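Side-chain contacts in 2-C-methyl-D-erythritol 2,4-cyclodiphosphate synthase (Thermus thermophilus, PDB 1IV3), which converts 4-diphosphocytidyl-2-C-methyl-D-erythritol 2-phosphate into 2-C-methyl-D-erythritol 2,4-cyclodiphosphate with release of CMP, a step of non-mevalonate isoprenoid synthesis: residues Leu44-Leu49 and Leu54-Leu59; Leu59-Thr64 and Glu74-Glu79. The protein carries 3 engineered substitutions. One frame throughout, in Å; residues are numbered along the deposited sequence.

In the fold
Along the chain interaction 1 (44-49 with 54-59) closes before interaction 2 (59-64 with 74-79) opens, and their centres lie about 8 Å apart on the same side of the chain's centre. Both use the short helix 57-60: interaction 1 joins the start of this helix, and the turn before it, to the second half of helix 39-50, and interaction 2 joins the loop after it to helix 73-86. The contacts also touch directly, with Leu49 CD2 3.6 Å from Leu60 CD1 and Thr45 packed against Leu77. The chain from Asp56 through Thr64 includes residues predicted to bind the substrate; the side chain of Ile57 lies about 5 Å from a bound magnesium ion.

Interaction 1: Leu44-Leu49 and Leu54-Leu59; sequences LTDALL and LGDIGL
Asp46 and Ile57 form the polar side-chain link. The backbone N-H of Ile57 meets Asp46 OD1 nearly along its C-O bond, at 2.7 Å and an N-H...O angle of 146°. The same oxygen lies 3.2 Å from Asp56 CB; aspartate suits this place because its single methylene brings the carboxylate from the helix to the N-H of Ile57. The second bond is between backbones: Leu54 N donates to Leu49 O at 3.0 Å and ties the end of helix 39-50 to the turn that follows it.

That turn leads into helix 57-60 through an N-cap. Asp56 OD1 accepts from Leu59 N at 3.1 Å; CG stands between backbone N and carbonyl carbon (chi1 59°), turning the carboxylate to the new helix. OD2 is salt-bridged to Arg109 and accepts from Phe131 N, both of the second subunit; the arginine probably eases the nearness of the two carboxylates, Asp46 OD1 and Asp56 OD1 being 4.9 Å apart. At the backbone angles of Gly55 a beta carbon would collide with the carbonyl oxygen of Leu54, and with Leu59 CD2, so glycine suits this turn.

Leu49 divides its apolar contacts: CD1 lies 3.6 Å from Asp56 C, and CD2 faces Leu54 CB. One turn earlier on the helix, beta-branched Thr45 crosses Ile57 at about a right angle, CG2 to CG2 at 3.6 Å, and its OG1 bonds to Met41 O.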
loop_
_atom_site.group_PDB
_atom_site.type_symbol
_atom_site.label_atom_id
_atom_site.label_comp_id
_atom_site.label_asym_id
_atom_site.label_seq_id
_atom_site.Cartn_x
_atom_site.Cartn_y
_atom_site.Cartn_z
ATOM N N LEU A 44 5.359 -1.768 -10.538
ATOM C CA LEU A 44 4.549 -1.142 -11.585
ATOM C C LEU A 44 3.987 -2.200 -12.520
ATOM O O LEU A 44 2.840 -2.132 -12.958
ATOM C CB LEU A 44 5.386 -0.129 -12.397
ATOM C CG LEU A 44 5.723 1.151 -11.627
ATOM C CD1 LEU A 44 6.823 1.964 -12.298
ATOM C CD2 LEU A 44 4.450 1.978 -11.452
ATOM N N THR A 45 4.813 -3.202 -12.837
ATOM C CA THR A 45 4.366 -4.237 -13.784
ATOM C C THR A 45 3.222 -5.056 -13.175
ATOM O O THR A 45 2.182 -5.315 -13.803
ATOM C CB THR A 45 5.531 -5.159 -14.171
ATOM O OG1 THR A 45 6.609 -4.422 -14.769
ATOM C CG2 THR A 45 5.093 -6.165 -15.237
ATOM N N ASP A 46 3.415 -5.473 -11.920
ATOM C CA ASP A 46 2.336 -6.181 -11.227
ATOM C C ASP A 46 1.075 -5.315 -11.145
ATOM O O ASP A 46 -0.036 -5.820 -11.314
ATOM C CB ASP A 46 2.748 -6.625 -9.827
ATOM C CG ASP A 46 3.424 -7.984 -9.769
ATOM O OD1 ASP A 46 3.418 -8.696 -10.798
ATOM O OD2 ASP A 46 3.943 -8.370 -8.695
ATOM N N ALA A 47 1.200 -4.018 -10.868
ATOM C CA ALA A 47 0.024 -3.156 -10.763
ATOM C C ALA A 47 -0.734 -3.100 -12.084
ATOM O O ALA A 47 -1.967 -3.160 -12.105
ATOM C CB ALA A 47 0.430 -1.751 -10.327
ATOM N N LEU A 48 0.002 -2.968 -13.209
ATOM C CA LEU A 48 -0.622 -2.982 -14.534
ATOM C C LEU A 48 -1.339 -4.286 -14.808
ATOM O O LEU A 48 -2.494 -4.300 -15.251
ATOM C CB LEU A 48 0.458 -2.754 -15.602
ATOM C CG LEU A 48 1.071 -1.349 -15.649
ATOM C CD1 LEU A 48 2.272 -1.315 -16.606
ATOM C CD2 LEU A 48 0.059 -0.290 -16.088
ATOM N N LEU A 49 -0.641 -5.399 -14.549
ATOM C CA LEU A 49 -1.255 -6.711 -14.788
ATOM C C LEU A 49 -2.509 -6.850 -13.947
ATOM O O LEU A 49 -3.567 -7.315 -14.377
ATOM C CB LEU A 49 -0.266 -7.828 -14.448
ATOM C CG LEU A 49 0.996 -7.917 -15.320
ATOM C CD1 LEU A 49 1.894 -9.048 -14.823
ATOM C CD2 LEU A 49 0.627 -8.113 -16.781
ATOM N N LEU A 54 -4.658 -10.055 -14.986
ATOM C CA LEU A 54 -3.856 -10.908 -15.861
ATOM C C LEU A 54 -2.885 -11.806 -15.139
ATOM O O LEU A 54 -2.304 -12.736 -15.692
ATOM C CB LEU A 54 -3.109 -9.985 -16.834
ATOM C CG LEU A 54 -4.080 -9.163 -17.702
ATOM C CD1 LEU A 54 -3.310 -8.118 -18.483
ATOM C CD2 LEU A 54 -4.875 -10.106 -18.586
ATOM N N GLY A 55 -2.688 -11.568 -13.843
ATOM C CA GLY A 55 -1.795 -12.437 -13.094
ATOM C C GLY A 55 -0.736 -11.582 -12.419
ATOM O O GLY A 55 -1.117 -10.530 -11.907
ATOM N N ASP A 56 0.511 -12.017 -12.438
ATOM C CA ASP A 56 1.594 -11.225 -11.852
ATOM C C ASP A 56 2.889 -11.624 -12.555
ATOM O O ASP A 56 2.891 -12.471 -13.468
ATOM C CB ASP A 56 1.662 -11.376 -10.337
ATOM C CG ASP A 56 1.862 -12.786 -9.854
ATOM O OD1 ASP A 56 2.683 -13.502 -10.457
ATOM O OD2 ASP A 56 1.267 -13.251 -8.861
ATOM N N ILE A 57 3.992 -11.001 -12.173
ATOM C CA ILE A 57 5.235 -11.278 -12.896
ATOM C C ILE A 57 5.749 -12.681 -12.633
ATOM O O ILE A 57 6.496 -13.215 -13.472
ATOM C CB ILE A 57 6.365 -10.294 -12.511
ATOM C CG1 ILE A 57 6.611 -10.203 -11.009
ATOM C CG2 ILE A 57 6.082 -8.935 -13.132
ATOM C CD1 ILE A 57 7.848 -9.388 -10.637
ATOM N N GLY A 58 5.384 -13.270 -11.495
ATOM C CA GLY A 58 5.801 -14.645 -11.206
ATOM C C GLY A 58 5.149 -15.572 -12.219
ATOM O O GLY A 58 5.752 -16.553 -12.657
ATOM N N LEU A 59 3.917 -15.270 -12.619
ATOM C CA LEU A 59 3.183 -16.097 -13.560
ATOM C C LEU A 59 3.649 -15.859 -14.995
ATOM O O LEU A 59 3.895 -16.818 -15.730
ATOM C CB LEU A 59 1.675 -15.828 -13.490
ATOM C CG LEU A 59 0.863 -16.512 -14.597
ATOM C CD1 LEU A 59 0.769 -18.015 -14.336
ATOM C CD2 LEU A 59 -0.515 -15.899 -14.722
#

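Interaction 2: Leu59-Thr64 and Glu74-Glu79; sequences LLFPDT and EVFLRE
The ring of Phe61 lies between Phe76 CB, over the centre of one face, and Leu60 CB, over the centre of the other, with Glu79 CG at its edge in the ring plane. The relation is reciprocal: Phe61 CB stands over the centre of one face of the Phe76 ring. The motif is an offset (parallel-displaced) aromatic stack, centroids 4.8 Å apart and planes only 19° from parallel, joining the loop that leaves helix 57-60 to helix 73-86.

The two side chains slide past each other in opposite directions, so each ring is displaced towards the other's CB, and a CH-pi contact forms at both ends. Phe76 CB is 3.8 Å from the Phe61 centroid and Phe61 CB 4.0 Å from that of Phe76, while in the middle the two CD1 atoms approach to 3.6 Å. Flat, apolar phenylalanines suit this buried place, since each offers one ring face to the other's CB. Trp68 adds an edge-to-face contact to Phe61. An alanine in place of Phe61 is likely to open a gap beside Phe76, whose ring would lose its stacking partner and could turn more freely.

Glu79 contributes its aliphatic part. With CG anti to the backbone N (chi1 179°), the methylenes reach the rim of the Phe61 ring, CG 3.7 Å from CE1; a bend at the next bond then carries the carboxylate away to a salt bridge with Arg82. Glutamate suits the spot because its methylenes meet the ring while the carboxylate reaches Arg82. Phe61 is itself among the predicted substrate-binding residues. At the far end of its ring, CZ comes 3.5 Å from the backbone oxygen of Phe76.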
loop_
_atom_site.group_PDB
_atom_site.type_symbol
_atom_site.label_atom_id
_atom_site.label_comp_id
_atom_site.label_asym_id
_atom_site.label_seq_id
_atom_site.Cartn_x
_atom_site.Cartn_y
_atom_site.Cartn_z
ATOM N N LEU A 59 3.917 -15.270 -12.619
ATOM C CA LEU A 59 3.183 -16.097 -13.560
ATOM C C LEU A 59 3.649 -15.859 -14.995
ATOM O O LEU A 59 3.895 -16.818 -15.730
ATOM C CB LEU A 59 1.675 -15.828 -13.490
ATOM C CG LEU A 59 0.863 -16.512 -14.597
ATOM C CD1 LEU A 59 0.769 -18.015 -14.336
ATOM C CD2 LEU A 59 -0.515 -15.899 -14.722
ATOM N N LEU A 60 3.747 -14.584 -15.375
ATOM C CA LEU A 60 3.931 -14.278 -16.791
ATOM C C LEU A 60 5.397 -14.216 -17.191
ATOM O O LEU A 60 5.732 -14.422 -18.367
ATOM C CB LEU A 60 3.236 -12.967 -17.126
ATOM C CG LEU A 60 1.739 -12.802 -16.942
ATOM C CD1 LEU A 60 1.293 -11.540 -17.680
ATOM C CD2 LEU A 60 0.945 -13.993 -17.433
ATOM N N PHE A 61 6.283 -13.960 -16.226
ATOM C CA PHE A 61 7.684 -13.781 -16.582
ATOM C C PHE A 61 8.600 -14.660 -15.752
ATOM O O PHE A 61 9.560 -14.139 -15.160
ATOM C CB PHE A 61 8.066 -12.301 -16.431
ATOM C CG PHE A 61 7.149 -11.343 -17.174
ATOM C CD1 PHE A 61 7.108 -11.318 -18.571
ATOM C CD2 PHE A 61 6.317 -10.467 -16.500
ATOM C CE1 PHE A 61 6.260 -10.442 -19.224
ATOM C CE2 PHE A 61 5.474 -9.593 -17.152
ATOM C CZ PHE A 61 5.425 -9.576 -18.537
ATOM N N PRO A 62 8.337 -15.961 -15.697
ATOM C CA PRO A 62 9.130 -16.825 -14.815
ATOM C C PRO A 62 10.470 -17.119 -15.466
ATOM O O PRO A 62 10.565 -17.108 -16.692
ATOM C CB PRO A 62 8.301 -18.111 -14.756
ATOM C CG PRO A 62 7.748 -18.177 -16.165
ATOM C CD PRO A 62 7.343 -16.748 -16.434
ATOM N N ASP A 63 11.487 -17.379 -14.644
ATOM C CA ASP A 63 12.806 -17.567 -15.261
ATOM C C ASP A 63 12.926 -18.945 -15.898
ATOM O O ASP A 63 13.964 -19.279 -16.476
ATOM C CB ASP A 63 13.916 -17.320 -14.246
ATOM C CG ASP A 63 13.813 -18.154 -12.991
ATOM O OD1 ASP A 63 12.701 -18.623 -12.674
ATOM O OD2 ASP A 63 14.855 -18.338 -12.321
ATOM N N THR A 64 11.873 -19.747 -15.801
ATOM C CA THR A 64 11.836 -20.991 -16.564
ATOM C C THR A 64 11.530 -20.687 -18.021
ATOM O O THR A 64 11.696 -21.523 -18.915
ATOM C CB THR A 64 10.768 -21.957 -16.036
ATOM O OG1 THR A 64 9.600 -21.212 -15.644
ATOM C CG2 THR A 64 11.299 -22.660 -14.805
ATOM N N GLU A 74 12.524 -3.650 -17.494
ATOM C CA GLU A 74 11.737 -2.804 -18.391
ATOM C C GLU A 74 11.061 -3.613 -19.498
ATOM O O GLU A 74 9.996 -3.255 -20.004
ATOM C CB GLU A 74 12.619 -1.718 -19.031
ATOM C CG GLU A 74 11.997 -1.142 -20.305
ATOM C CD GLU A 74 12.841 -0.023 -20.889
ATOM O OE1 GLU A 74 14.033 0.059 -20.512
ATOM O OE2 GLU A 74 12.295 0.756 -21.702
ATOM N N VAL A 75 11.651 -4.740 -19.899
ATOM C CA VAL A 75 11.029 -5.574 -20.922
ATOM C C VAL A 75 9.719 -6.185 -20.444
ATOM O O VAL A 75 8.761 -6.364 -21.202
ATOM C CB VAL A 75 11.999 -6.704 -21.326
ATOM C CG1 VAL A 75 11.286 -7.795 -22.103
ATOM C CG2 VAL A 75 13.157 -6.093 -22.120
ATOM N N PHE A 76 9.674 -6.510 -19.159
ATOM C CA PHE A 76 8.461 -7.028 -18.548
ATOM C C PHE A 76 7.424 -5.913 -18.481
ATOM O O PHE A 76 6.259 -6.138 -18.781
ATOM C CB PHE A 76 8.704 -7.560 -17.142
ATOM C CG PHE A 76 9.845 -8.564 -17.110
ATOM C CD1 PHE A 76 10.134 -9.326 -18.233
ATOM C CD2 PHE A 76 10.593 -8.718 -15.952
ATOM C CE1 PHE A 76 11.187 -10.225 -18.201
ATOM C CE2 PHE A 76 11.656 -9.618 -15.922
ATOM C CZ PHE A 76 11.943 -10.372 -17.054
ATOM N N LEU A 77 7.856 -4.725 -18.071
ATOM C CA LEU A 77 6.906 -3.624 -17.948
ATOM C C LEU A 77 6.260 -3.319 -19.290
ATOM O O LEU A 77 5.046 -3.150 -19.415
ATOM C CB LEU A 77 7.623 -2.383 -17.398
ATOM C CG LEU A 77 6.694 -1.152 -17.368
ATOM C CD1 LEU A 77 6.004 -1.093 -16.013
ATOM C CD2 LEU A 77 7.492 0.089 -17.699
ATOM N N ARG A 78 7.100 -3.254 -20.334
ATOM C CA ARG A 78 6.560 -3.013 -21.676
ATOM C C ARG A 78 5.646 -4.127 -22.150
ATOM O O ARG A 78 4.652 -3.885 -22.842
ATOM C CB ARG A 78 7.727 -2.830 -22.661
ATOM C CG ARG A 78 8.639 -1.668 -22.281
ATOM C CD ARG A 78 9.453 -1.203 -23.478
ATOM N NE ARG A 78 10.126 0.083 -23.242
ATOM C CZ ARG A 78 9.709 1.208 -23.823
ATOM N NH1 ARG A 78 8.656 1.165 -24.623
ATOM N NH2 ARG A 78 10.328 2.358 -23.605
ATOM N N GLU A 79 5.936 -5.381 -21.822
ATOM C CA GLU A 79 4.993 -6.429 -22.229
ATOM C C GLU A 79 3.660 -6.269 -21.511
ATOM O O GLU A 79 2.577 -6.444 -22.074
ATOM C CB GLU A 79 5.625 -7.789 -21.958
ATOM C CG GLU A 79 4.810 -9.011 -22.286
ATOM C CD GLU A 79 4.396 -9.157 -23.734
ATOM O OE1 GLU A 79 4.778 -8.368 -24.625
ATOM O OE2 GLU A 79 3.646 -10.130 -23.994
#